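Local coordinates for putative uncharacterized protein PH0186 (Pyrococcus horikoshii, PDB 2ZTS), which binds ADP and magnesium as a KaiC-like member of the P-loop NTPases and probably binds ATP, though its cellular role is not established, at residues G37-K43 and T178-P182; A199-L205 and V218-R224; S14-F19 and F46-F50; L139-P145 and V173-T179. One frame throughout, in Å; residues are numbered along the deposited sequence.

Contact 1. Residues G37-K43 and T178-P182. With ADP (adenosine-5'-diphosphate), chain H.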
# COMPACT_ATOMS: atom_id res chain seq x y z
N GLY C 37 3.58 -10.80 -17.95
CA GLY C 37 4.20 -11.72 -17.05
C GLY C 37 5.47 -11.12 -16.46
O GLY C 37 6.06 -10.15 -17.00
N GLY C 38 5.89 -11.71 -15.35
CA GLY C 38 7.08 -11.28 -14.60
C GLY C 38 8.35 -11.54 -15.37
O GLY C 38 8.38 -12.18 -16.44
N THR C 39 9.43 -11.02 -14.85
CA THR C 39 10.73 -11.22 -15.47
C THR C 39 10.99 -12.73 -15.69
O THR C 39 10.83 -13.56 -14.78
CB THR C 39 11.83 -10.68 -14.51
OG1 THR C 39 11.54 -9.34 -14.14
CG2 THR C 39 13.18 -10.64 -15.13
N GLY C 40 11.30 -13.10 -16.93
CA GLY C 40 11.83 -14.42 -17.17
C GLY C 40 10.74 -15.41 -17.33
O GLY C 40 10.98 -16.60 -17.19
N THR C 41 9.54 -14.95 -17.62
CA THR C 41 8.43 -15.88 -17.84
C THR C 41 8.28 -16.31 -19.31
O THR C 41 7.51 -17.18 -19.58
CB THR C 41 7.11 -15.31 -17.32
OG1 THR C 41 6.87 -14.01 -17.92
CG2 THR C 41 7.15 -15.06 -15.73
N GLY C 42 9.06 -15.77 -20.22
CA GLY C 42 9.13 -16.24 -21.60
C GLY C 42 8.58 -15.24 -22.57
O GLY C 42 8.40 -15.58 -23.73
N LYS C 43 8.38 -14.00 -22.14
CA LYS C 43 7.75 -13.00 -23.01
C LYS C 43 8.49 -12.76 -24.31
O LYS C 43 7.91 -12.81 -25.40
CB LYS C 43 7.63 -11.66 -22.30
CG LYS C 43 6.70 -11.67 -21.09
CD LYS C 43 6.50 -10.33 -20.58
CE LYS C 43 7.72 -9.73 -19.86
NZ LYS C 43 8.43 -10.54 -18.90
N THR C 178 4.52 -6.40 -25.21
CA THR C 178 4.88 -7.06 -23.96
C THR C 178 4.94 -6.05 -22.86
O THR C 178 5.33 -4.90 -23.10
CB THR C 178 6.21 -7.78 -24.07
OG1 THR C 178 7.28 -6.83 -24.18
CG2 THR C 178 6.27 -8.60 -25.36
N THR C 179 4.53 -6.47 -21.66
CA THR C 179 4.71 -5.67 -20.47
C THR C 179 5.02 -6.59 -19.28
O THR C 179 4.88 -7.81 -19.36
CB THR C 179 3.53 -4.76 -20.24
OG1 THR C 179 3.80 -3.84 -19.17
CG2 THR C 179 2.33 -5.52 -19.76
N GLU C 180 5.52 -6.00 -18.19
CA GLU C 180 6.01 -6.80 -17.08
C GLU C 180 5.58 -6.27 -15.71
O GLU C 180 5.99 -5.17 -15.36
CB GLU C 180 7.53 -6.85 -17.19
CG GLU C 180 8.27 -7.72 -16.15
CD GLU C 180 9.75 -7.95 -16.53
OE1 GLU C 180 10.01 -8.54 -17.64
OE2 GLU C 180 10.63 -7.57 -15.71
N ALA C 181 4.74 -7.05 -15.01
CA ALA C 181 4.46 -7.01 -13.54
C ALA C 181 4.57 -8.43 -12.85
O ALA C 181 4.41 -9.46 -13.53
CB ALA C 181 3.04 -6.51 -13.32
N PRO C 182 4.76 -8.50 -11.51
CA PRO C 182 5.02 -9.81 -10.83
C PRO C 182 3.98 -10.94 -11.03
O PRO C 182 2.92 -10.98 -10.39
CB PRO C 182 5.14 -9.42 -9.32
CG PRO C 182 4.47 -8.02 -9.15
CD PRO C 182 4.77 -7.37 -10.53
PB ADP H . 11.16 -12.48 -20.28
O1B ADP H . 9.79 -12.79 -19.85
O2B ADP H . 11.99 -11.83 -19.17
O3B ADP H . 11.21 -11.62 -21.59
PA ADP H . 12.61 -14.55 -21.76
O1A ADP H . 11.77 -14.81 -23.04
O2A ADP H . 13.82 -13.68 -22.01
O3A ADP H . 11.71 -13.99 -20.53
O5' ADP H . 12.95 -16.00 -21.21
C5' ADP H . 14.25 -16.47 -21.07
C4' ADP H . 14.27 -17.84 -20.45
O4' ADP H . 14.13 -18.91 -21.36
C3' ADP H . 15.57 -18.05 -19.71
O3' ADP H . 15.47 -17.35 -18.46
C2' ADP H . 15.67 -19.56 -19.67
O2' ADP H . 14.98 -20.11 -18.61
C1' ADP H . 14.96 -20.00 -20.95
N9 ADP H . 15.88 -20.24 -22.08
C8 ADP H . 16.63 -19.28 -22.75
N7 ADP H . 17.32 -19.89 -23.75
C5 ADP H . 17.06 -21.22 -23.68
C6 ADP H . 17.48 -22.31 -24.43
N6 ADP H . 18.10 -22.13 -25.61
N1 ADP H . 16.99 -23.58 -24.12
C2 ADP H . 16.09 -23.75 -23.08
N3 ADP H . 15.65 -22.66 -22.33
C4 ADP H . 16.14 -21.44 -22.63
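Lys43 NZ is gripped from several directions at once. Glu180 OE1 accepts from Lys43 NZ at 2.8 Å in a salt bridge. A hydrogen bond of the same length, 2.8 Å, joins Lys43 NZ to O1B of the ADP beta-phosphate. The backbone carbonyl Gly37 O takes a third bond from Lys43 NZ at 3.1 Å, and Gly38 O a weak one. The ammonium reaches Glu180 OE1 on the anti side of the carboxylate, and Gly37 O from above its carbonyl plane. A long, flexible lysine suits this task: the bends of the Lys43 chain near its end (chi3 -72°, chi4 -46°) bring NZ to all these acceptors. On the way, Lys43 CD passes 3.2 Å from Thr179 O. The other carboxylate oxygen is used by Thr39, whose OG1 donates to Glu180 OE2 over a short 2.5 Å from above the carboxylate plane. With Lys43 on OE1 and Thr39 on OE2, rotation of the carboxylate is probably restrained. Residues 37-43 belong to the Walker A P-loop, which follows strand 32-36 and runs on to Thr44 in helix 43-58. Backbone amides line the anion: Gly40 N is 2.7 Å from O2B, and Lys43 N is 2.9 Å from O1B. Glycines serve this wrapping well. Gly40 and Gly42 take positive phi values, and Gly37, lacking a side chain, leaves room for the Thr41 hydroxyl, which bonds in the carbonyl plane to Gly38 O. Near Glu180, Phe197 of a neighbouring subunit packs alongside, while Lys222 of a neighbouring subunit also bonds the nucleotide. Thr179 OG1 bonds Glu195.

Contact 2. Residues A199-L205 and V218-R224; sequences ARGVIVL and VLIRKMR. With ADP (adenosine-5'-diphosphate), chain D.
Ile203 and Val218 press together on the closely packed face of this antiparallel hairpin, their CG2 methyls 3.7 Å apart with both side chains pointing the same way. Val218 CG2 also reaches Leu205 CD2 at 3.8 Å; it stands anti to the backbone N, which turns it toward the partner strand. Farther along this face Gly201, without a side chain, makes room for Met223, present as selenomethionine, whose SE lies 4.0 Å from Gly201 CA. Branched aliphatic residues suit a strand pair buried on this side, and glycine suits the place where a bulky chain folds across. The opposite face is looser. Val204 and Leu219 are partly exposed there and meet mainly through their backbones, Val204 N donating to Leu219 O at 2.9 Å. Where the register shifts, between Val202-Lys222 and Ile203-Ile220, a classic beta bulge sets Arg221 and Lys222 both against Val202; Val202 O takes Arg221 N at 3.0 Å and a weak second bond from Lys222 N. Lys222, extended as far as CE, carries NZ to within 2.9 Å of O2B of the ADP bound at the adjoining subunit, and a water links NZ to Ala199 O. Met223 N bonds O3' of the same ADP. At the end, Arg200 NH1 and Arg224 NH1 are 3.6 Å apart, their guanidinium planes 68° to each other; salt bridges to Asp73 and Glu77 of a neighbouring subunit, respectively, probably offset the like charges. Strand 201-209 is flanked by strand 32-36 on its other edge, strand 233-238 continues the sheet beyond strand 214-223, and Phe27 of strand 27-28 covers Ile203 and Met223.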
# COMPACT_ATOMS: atom_id res chain seq x y z
N ALA C 199 -5.38 -3.07 -25.91
CA ALA C 199 -5.25 -4.43 -26.41
C ALA C 199 -6.60 -5.13 -26.37
O ALA C 199 -7.40 -4.88 -25.48
CB ALA C 199 -4.23 -5.19 -25.59
N ARG C 200 -6.88 -5.93 -27.39
CA ARG C 200 -8.13 -6.67 -27.49
C ARG C 200 -7.92 -8.14 -27.19
O ARG C 200 -8.85 -8.94 -27.25
CB ARG C 200 -8.75 -6.49 -28.91
CG ARG C 200 -8.79 -5.05 -29.43
CD ARG C 200 -9.94 -4.13 -28.94
NE ARG C 200 -9.74 -2.74 -29.43
CZ ARG C 200 -9.95 -2.30 -30.70
NH1 ARG C 200 -10.37 -3.13 -31.65
NH2 ARG C 200 -9.74 -1.02 -31.02
N GLY C 201 -6.68 -8.50 -26.87
CA GLY C 201 -6.30 -9.83 -26.38
C GLY C 201 -5.33 -9.67 -25.20
O GLY C 201 -4.51 -8.75 -25.25
N VAL C 202 -5.39 -10.55 -24.19
CA VAL C 202 -4.38 -10.61 -23.12
C VAL C 202 -3.96 -12.04 -22.79
O VAL C 202 -4.82 -12.90 -22.55
CB VAL C 202 -4.89 -9.97 -21.82
CG1 VAL C 202 -3.85 -10.06 -20.73
CG2 VAL C 202 -5.31 -8.55 -22.08
N ILE C 203 -2.67 -12.28 -22.82
CA ILE C 203 -2.06 -13.55 -22.51
C ILE C 203 -1.13 -13.33 -21.31
O ILE C 203 -0.26 -12.45 -21.36
CB ILE C 203 -1.23 -14.08 -23.74
CG1 ILE C 203 -2.15 -14.24 -24.95
CG2 ILE C 203 -0.65 -15.43 -23.37
CD1 ILE C 203 -1.42 -14.40 -26.25
N VAL C 204 -1.30 -14.17 -20.29
CA VAL C 204 -0.43 -14.19 -19.11
C VAL C 204 0.49 -15.38 -19.10
O VAL C 204 0.06 -16.50 -19.26
CB VAL C 204 -1.26 -14.20 -17.80
CG1 VAL C 204 -0.38 -14.09 -16.54
CG2 VAL C 204 -2.32 -13.14 -17.85
N LEU C 205 1.77 -15.13 -18.93
CA LEU C 205 2.79 -16.10 -18.69
C LEU C 205 3.17 -16.00 -17.25
O LEU C 205 3.39 -14.91 -16.76
CB LEU C 205 4.02 -15.78 -19.53
CG LEU C 205 3.89 -15.73 -21.05
CD1 LEU C 205 5.23 -15.79 -21.73
CD2 LEU C 205 3.01 -16.83 -21.58
N VAL C 218 0.81 -20.80 -19.08
CA VAL C 218 0.15 -19.76 -19.90
C VAL C 218 -1.36 -19.79 -19.68
O VAL C 218 -1.97 -20.86 -19.51
CB VAL C 218 0.49 -19.90 -21.39
CG1 VAL C 218 0.10 -21.29 -21.93
CG2 VAL C 218 -0.18 -18.86 -22.21
N LEU C 219 -1.96 -18.61 -19.68
CA LEU C 219 -3.40 -18.49 -19.58
C LEU C 219 -3.85 -17.40 -20.57
O LEU C 219 -3.23 -16.33 -20.69
CB LEU C 219 -3.71 -18.10 -18.18
CG LEU C 219 -5.08 -17.70 -17.69
CD1 LEU C 219 -5.99 -18.86 -17.72
CD2 LEU C 219 -4.89 -17.22 -16.26
N ILE C 220 -4.88 -17.70 -21.33
CA ILE C 220 -5.54 -16.68 -22.15
C ILE C 220 -6.66 -16.09 -21.36
O ILE C 220 -7.68 -16.74 -21.13
CB ILE C 220 -6.09 -17.29 -23.41
CG1 ILE C 220 -4.98 -17.94 -24.20
CG2 ILE C 220 -6.78 -16.19 -24.27
CD1 ILE C 220 -5.33 -19.29 -24.59
N ARG C 221 -6.46 -14.83 -20.99
CA ARG C 221 -7.33 -14.07 -20.09
C ARG C 221 -8.44 -13.41 -20.90
O ARG C 221 -9.57 -13.37 -20.47
CB ARG C 221 -6.44 -13.07 -19.34
CG ARG C 221 -7.05 -12.01 -18.50
CD ARG C 221 -7.88 -12.49 -17.27
NE ARG C 221 -7.30 -12.00 -16.04
CZ ARG C 221 -7.79 -11.01 -15.29
NH1 ARG C 221 -8.92 -10.35 -15.58
NH2 ARG C 221 -7.10 -10.68 -14.20
N LYS C 222 -8.10 -12.98 -22.12
CA LYS C 222 -8.98 -12.22 -22.99
C LYS C 222 -8.54 -12.45 -24.44
O LYS C 222 -7.34 -12.44 -24.75
CB LYS C 222 -8.88 -10.73 -22.69
CG LYS C 222 -9.82 -9.87 -23.48
CD LYS C 222 -9.74 -8.38 -23.10
CE LYS C 222 -10.49 -7.59 -24.14
NZ LYS C 222 -11.11 -6.36 -23.68
N MSE C 223 -9.49 -12.70 -25.33
CA MSE C 223 -9.15 -12.67 -26.77
C MSE C 223 -10.40 -12.33 -27.54
O MSE C 223 -11.35 -13.09 -27.50
CB MSE C 223 -8.61 -14.01 -27.24
CG MSE C 223 -8.13 -14.05 -28.72
SE MSE C 223 -6.57 -12.84 -28.96
CE MSE C 223 -5.37 -13.70 -27.60
N ARG C 224 -10.40 -11.20 -28.23
CA ARG C 224 -11.60 -10.77 -28.91
C ARG C 224 -12.00 -11.77 -30.00
O ARG C 224 -11.16 -12.51 -30.51
CB ARG C 224 -11.42 -9.37 -29.48
CG ARG C 224 -10.49 -9.29 -30.74
CD ARG C 224 -10.93 -8.23 -31.76
NE ARG C 224 -9.99 -8.17 -32.88
CZ ARG C 224 -9.84 -7.17 -33.75
NH1 ARG C 224 -10.62 -6.10 -33.72
NH2 ARG C 224 -8.90 -7.28 -34.69
PB ADP D . -14.21 -6.64 -21.10
O1B ADP D . -14.57 -6.59 -19.64
O2B ADP D . -12.70 -6.54 -21.27
O3B ADP D . -14.79 -5.41 -21.73
PA ADP D . -15.31 -8.24 -23.18
O1A ADP D . -16.78 -7.94 -23.11
O2A ADP D . -14.46 -7.35 -24.06
O3A ADP D . -14.64 -8.07 -21.68
O5' ADP D . -15.25 -9.81 -23.38
C5' ADP D . -14.50 -10.37 -24.41
C4' ADP D . -14.42 -11.85 -24.11
O4' ADP D . -15.60 -12.52 -24.50
C3' ADP D . -13.24 -12.48 -24.82
O3' ADP D . -12.15 -12.37 -23.97
C2' ADP D . -13.73 -13.88 -24.98
O2' ADP D . -13.45 -14.69 -23.88
C1' ADP D . -15.24 -13.75 -25.08
N9 ADP D . -15.62 -13.76 -26.49
C8 ADP D . -15.40 -12.76 -27.42
N7 ADP D . -15.93 -13.15 -28.60
C5 ADP D . -16.45 -14.39 -28.42
C6 ADP D . -17.10 -15.22 -29.32
N6 ADP D . -17.51 -14.68 -30.47
N1 ADP D . -17.57 -16.42 -28.85
C2 ADP D . -17.37 -16.79 -27.50
N3 ADP D . -16.71 -15.95 -26.61
C4 ADP D . -16.27 -14.77 -27.09
O HOH W 1 -8.59 -5.29 -22.89

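Contact 3. Residues S14-F19 and F46-F50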
# COMPACT_ATOMS: atom_id res chain seq x y z
N SER C 14 0.04 -18.83 -34.49
CA SER C 14 0.86 -18.13 -33.50
C SER C 14 2.30 -18.49 -33.74
O SER C 14 3.16 -17.71 -33.52
CB SER C 14 0.49 -18.55 -32.07
OG SER C 14 0.80 -19.89 -31.85
N GLY C 15 2.52 -19.69 -34.20
CA GLY C 15 3.87 -20.21 -34.28
C GLY C 15 4.28 -21.05 -33.09
O GLY C 15 5.41 -21.54 -33.07
N ILE C 16 3.39 -21.27 -32.14
CA ILE C 16 3.76 -21.92 -30.86
C ILE C 16 2.97 -23.23 -30.75
O ILE C 16 1.74 -23.20 -30.59
CB ILE C 16 3.47 -20.97 -29.66
CG1 ILE C 16 4.47 -19.78 -29.71
CG2 ILE C 16 3.59 -21.76 -28.31
CD1 ILE C 16 3.94 -18.57 -29.20
N PRO C 17 3.66 -24.37 -30.90
CA PRO C 17 2.96 -25.66 -30.91
C PRO C 17 2.16 -25.77 -29.66
O PRO C 17 2.62 -25.37 -28.58
CB PRO C 17 4.09 -26.68 -30.97
CG PRO C 17 5.26 -25.92 -31.61
CD PRO C 17 5.11 -24.52 -31.14
N GLY C 18 0.93 -26.25 -29.81
CA GLY C 18 0.04 -26.42 -28.68
C GLY C 18 -0.85 -25.24 -28.36
O GLY C 18 -1.82 -25.40 -27.62
N PHE C 19 -0.58 -24.08 -28.96
CA PHE C 19 -1.24 -22.84 -28.59
C PHE C 19 -2.46 -22.48 -29.41
O PHE C 19 -3.43 -21.96 -28.88
CB PHE C 19 -0.24 -21.68 -28.68
CG PHE C 19 -0.73 -20.44 -28.04
CD1 PHE C 19 -0.86 -20.39 -26.65
CD2 PHE C 19 -1.06 -19.34 -28.80
CE1 PHE C 19 -1.35 -19.28 -26.04
CE2 PHE C 19 -1.52 -18.20 -28.19
CZ PHE C 19 -1.66 -18.16 -26.80
N PHE C 46 8.48 -15.99 -26.65
CA PHE C 46 7.15 -16.15 -27.22
C PHE C 46 6.92 -15.11 -28.36
O PHE C 46 6.53 -15.47 -29.46
CB PHE C 46 6.18 -15.95 -26.09
CG PHE C 46 4.78 -16.24 -26.41
CD1 PHE C 46 4.17 -17.34 -25.88
CD2 PHE C 46 4.07 -15.40 -27.27
CE1 PHE C 46 2.86 -17.60 -26.19
CE2 PHE C 46 2.74 -15.67 -27.59
CZ PHE C 46 2.13 -16.74 -27.05
N ALA C 47 7.25 -13.84 -28.12
CA ALA C 47 7.18 -12.78 -29.16
C ALA C 47 8.12 -13.01 -30.36
O ALA C 47 7.72 -12.75 -31.53
CB ALA C 47 7.45 -11.46 -28.58
N ALA C 48 9.30 -13.55 -30.10
CA ALA C 48 10.26 -13.81 -31.14
C ALA C 48 9.80 -14.99 -31.98
O ALA C 48 9.94 -14.96 -33.20
CB ALA C 48 11.60 -14.04 -30.58
N GLN C 49 9.26 -16.01 -31.31
CA GLN C 49 8.77 -17.19 -31.98
C GLN C 49 7.65 -16.83 -32.95
O GLN C 49 7.60 -17.33 -34.09
CB GLN C 49 8.29 -18.21 -30.94
CG GLN C 49 8.30 -19.66 -31.40
CD GLN C 49 8.23 -20.64 -30.23
OE1 GLN C 49 8.78 -20.35 -29.18
NE2 GLN C 49 7.52 -21.76 -30.40
N PHE C 50 6.77 -15.93 -32.51
CA PHE C 50 5.66 -15.44 -33.32
C PHE C 50 6.19 -14.82 -34.60
O PHE C 50 5.63 -15.07 -35.66
CB PHE C 50 4.83 -14.43 -32.50
CG PHE C 50 3.78 -13.63 -33.27
CD1 PHE C 50 2.60 -14.21 -33.72
CD2 PHE C 50 3.88 -12.27 -33.37
CE1 PHE C 50 1.62 -13.47 -34.34
CE2 PHE C 50 2.86 -11.51 -33.99
CZ PHE C 50 1.75 -12.11 -34.45
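Ile16 reaches from its loop to the helix, and each atom from CB along the CG1 branch finds a partner. Ile16 CB stands 4.2 Å from Gln49 NE2. CG1 of Ile16, beside the backbone N with chi1 at -69°, passes 3.7 Å from Gln49 NE2. At the tip Ile16 CD1 comes down over the centre of the Phe46 ring, 3.3 Å from its centroid and only 10° off the ring normal, a snug CH-pi contact in which the slim end of an isoleucine lies over the aromatic face. The same phenyl ring works at its rim too: Phe46 CZ points at one face of Phe19, and the two planes meet at 89°, an edge-to-face (T-shaped) pair. Phenylalanine suits this place because it offers a broad face to the methyl and a hydrogen-bearing edge to the second ring. The polar contribution is modest. Gln49 NE2 makes a weak bond to Gly15 O at 3.4 Å, while OE1 of the same amide accepts from the backbone N of Ile242, so a glutamine can serve a carbonyl and an amide together. Ser14 O approaches the helix backbone in a CA-H...O contact from Phe50 CA, and lies in plane at the edge of the Phe50 ring. An ST turn, Ser14 OG accepting from Ile16 N at 2.9 Å, and the bond from Phe19 N to Ile16 O shape the loop; glycine suits position 15 because its phi is positive. Helix 43-58 follows the P-loop: Phe50 rests on strands 138-142 and 174-179, Ala47 on 138-142 and 62-66, and Phe46, like Ile16, meets Ile242 of strand 241-244, an outermost strand of the sheet within this chain.

Contact 4. Residues L139-P145 and V173-T179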
# COMPACT_ATOMS: atom_id res chain seq x y z
N LEU C 139 3.81 -7.88 -35.96
CA LEU C 139 4.57 -6.81 -35.29
C LEU C 139 4.74 -7.15 -33.80
O LEU C 139 3.82 -7.65 -33.19
CB LEU C 139 3.85 -5.47 -35.46
CG LEU C 139 4.45 -4.27 -34.68
CD1 LEU C 139 5.89 -3.96 -35.08
CD2 LEU C 139 3.54 -3.03 -34.87
N VAL C 140 5.90 -6.89 -33.25
CA VAL C 140 6.16 -7.07 -31.81
C VAL C 140 6.81 -5.78 -31.30
O VAL C 140 7.66 -5.24 -31.98
CB VAL C 140 7.13 -8.24 -31.55
CG1 VAL C 140 7.73 -8.18 -30.17
CG2 VAL C 140 6.42 -9.55 -31.75
N ILE C 141 6.36 -5.30 -30.15
CA ILE C 141 7.04 -4.25 -29.41
C ILE C 141 7.36 -4.84 -28.06
O ILE C 141 6.49 -5.07 -27.23
CB ILE C 141 6.18 -2.97 -29.31
CG1 ILE C 141 5.78 -2.50 -30.76
CG2 ILE C 141 6.91 -1.88 -28.50
CD1 ILE C 141 5.09 -1.15 -30.85
N ASP C 142 8.63 -5.16 -27.90
CA ASP C 142 9.20 -5.66 -26.67
C ASP C 142 10.08 -4.55 -26.16
O ASP C 142 11.17 -4.43 -26.61
CB ASP C 142 10.02 -6.90 -27.00
CG ASP C 142 10.38 -7.69 -25.78
OD1 ASP C 142 11.34 -8.51 -25.90
OD2 ASP C 142 9.72 -7.61 -24.70
N SER C 143 9.65 -3.71 -25.22
CA SER C 143 8.49 -3.89 -24.40
C SER C 143 7.99 -2.51 -24.08
O SER C 143 8.70 -1.50 -24.28
CB SER C 143 8.92 -4.57 -23.10
OG SER C 143 9.66 -3.64 -22.29
N ILE C 144 6.76 -2.43 -23.58
CA ILE C 144 6.26 -1.17 -23.09
C ILE C 144 7.08 -0.54 -21.92
O ILE C 144 7.33 0.64 -21.93
CB ILE C 144 4.75 -1.31 -22.76
CG1 ILE C 144 3.97 -1.43 -24.08
CG2 ILE C 144 4.24 -0.14 -21.98
CD1 ILE C 144 2.58 -1.87 -23.82
N PRO C 145 7.46 -1.29 -20.91
CA PRO C 145 8.33 -0.68 -19.87
C PRO C 145 9.67 -0.17 -20.44
O PRO C 145 10.15 0.80 -19.93
CB PRO C 145 8.61 -1.84 -18.91
CG PRO C 145 7.52 -2.81 -19.13
CD PRO C 145 7.09 -2.68 -20.59
N VAL C 173 -2.03 -4.41 -38.48
CA VAL C 173 -1.25 -5.68 -38.40
C VAL C 173 -1.61 -6.47 -37.13
O VAL C 173 -2.36 -6.03 -36.33
CB VAL C 173 0.28 -5.50 -38.57
CG1 VAL C 173 0.57 -4.93 -39.96
CG2 VAL C 173 0.91 -4.58 -37.48
N THR C 174 -1.16 -7.69 -37.04
CA THR C 174 -1.46 -8.48 -35.86
C THR C 174 -0.25 -8.30 -34.99
O THR C 174 0.84 -8.64 -35.41
CB THR C 174 -1.61 -9.92 -36.23
OG1 THR C 174 -2.71 -10.12 -37.13
CG2 THR C 174 -1.91 -10.76 -34.95
N THR C 175 -0.45 -7.76 -33.79
CA THR C 175 0.61 -7.27 -32.94
C THR C 175 0.63 -7.92 -31.56
O THR C 175 -0.45 -8.07 -30.96
CB THR C 175 0.37 -5.78 -32.73
OG1 THR C 175 0.36 -5.13 -34.02
CG2 THR C 175 1.54 -5.08 -31.93
N ILE C 176 1.84 -8.28 -31.06
CA ILE C 176 2.09 -8.54 -29.63
C ILE C 176 2.89 -7.39 -28.99
O ILE C 176 3.95 -6.97 -29.49
CB ILE C 176 2.81 -9.87 -29.42
CG1 ILE C 176 1.91 -11.01 -29.87
CG2 ILE C 176 3.24 -10.07 -27.93
CD1 ILE C 176 2.63 -12.37 -30.03
N LEU C 177 2.37 -6.86 -27.89
CA LEU C 177 3.05 -5.89 -27.03
C LEU C 177 3.32 -6.59 -25.74
O LEU C 177 2.45 -7.29 -25.21
CB LEU C 177 2.14 -4.68 -26.70
CG LEU C 177 1.42 -3.99 -27.86
CD1 LEU C 177 0.39 -3.01 -27.38
CD2 LEU C 177 2.45 -3.28 -28.72
N THR C 178 4.52 -6.40 -25.21
CA THR C 178 4.88 -7.06 -23.96
C THR C 178 4.94 -6.05 -22.86
O THR C 178 5.33 -4.90 -23.10
CB THR C 178 6.21 -7.78 -24.07
OG1 THR C 178 7.28 -6.83 -24.18
CG2 THR C 178 6.27 -8.60 -25.36
N THR C 179 4.53 -6.47 -21.66
CA THR C 179 4.71 -5.67 -20.47
C THR C 179 5.02 -6.59 -19.28
O THR C 179 4.88 -7.81 -19.36
CB THR C 179 3.53 -4.76 -20.24
OG1 THR C 179 3.80 -3.84 -19.17
CG2 THR C 179 2.33 -5.52 -19.76
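Two parallel neighbours of the central nucleotide-binding sheet, strands 138-142 and 174-179, meet here, and the first ends in an aspartate consistent with the Walker B position. Their backbones run at 9° to each other and are joined by a regular ladder: Ile176 N to Leu139 O and Ile141 N to Ile176 O, each at 3.0 Å, then Thr178 N to Ile141 O. On one face Ile141 and Leu177 lie side by side, Ile141 CB 3.8 Å from Leu177 CD2, and Leu139 CB packs 3.7 Å from Val173 CG2. Such aliphatic side chains suit a buried sheet, covered here by helix 157-171, whereas Val140 and Ile176 turn to the other face, toward helix 43-58. The chemistry changes where the first strand ends. Thr178 OG1 sits between the backbone N and the carbonyl carbon (chi1 69°) and from there donates to Asp142 OD2 over 2.6 Å, on the anti side of the carboxylate and 19° out of its plane. Asp142 OD1 is bonded by the hydroxyl of Thr44, a magnesium ligand, so both oxygens of the acid are positioned by threonines. Asp142 binds magnesium in a structure of this protein; in this chain its side chain and an ion are about 4 Å apart at their nearest atoms. A cis peptide then leads to Ser143, which N-caps helix 144-149, and Ile144 N, at the start of that helix, also donates to Thr178 O at 2.9 Å. Helices link the two strands in a beta-alpha-beta crossover, and strand 174-179 stands between the P-loop strand 32-36 and the Asp142 strand, as in RecA-like P-loop NTPases.

Overall arrangement
All four contacts are largely buried, but their surroundings differ. Contact 4 is the deepest, about 4 Å from the chain centre to the contact centre, and is chiefly aliphatic; contact 1 starts on the same strand, 174-179, sharing Thr178 and Thr179, and turns to charge and phosphate once the strand gives way to loop. Contact 2 belongs to the same sheet farther across, where hydrophobic packing on one face is paired with polar groups reaching a neighbour's ADP. Contact 3, aromatic and without other subunits, joins an N-terminal loop to helix 43-58, which begins at contact 1; Phe50 joins it to contact 4, Phe19 to contact 2, and Leu205 joins contact 2 to the P-loop.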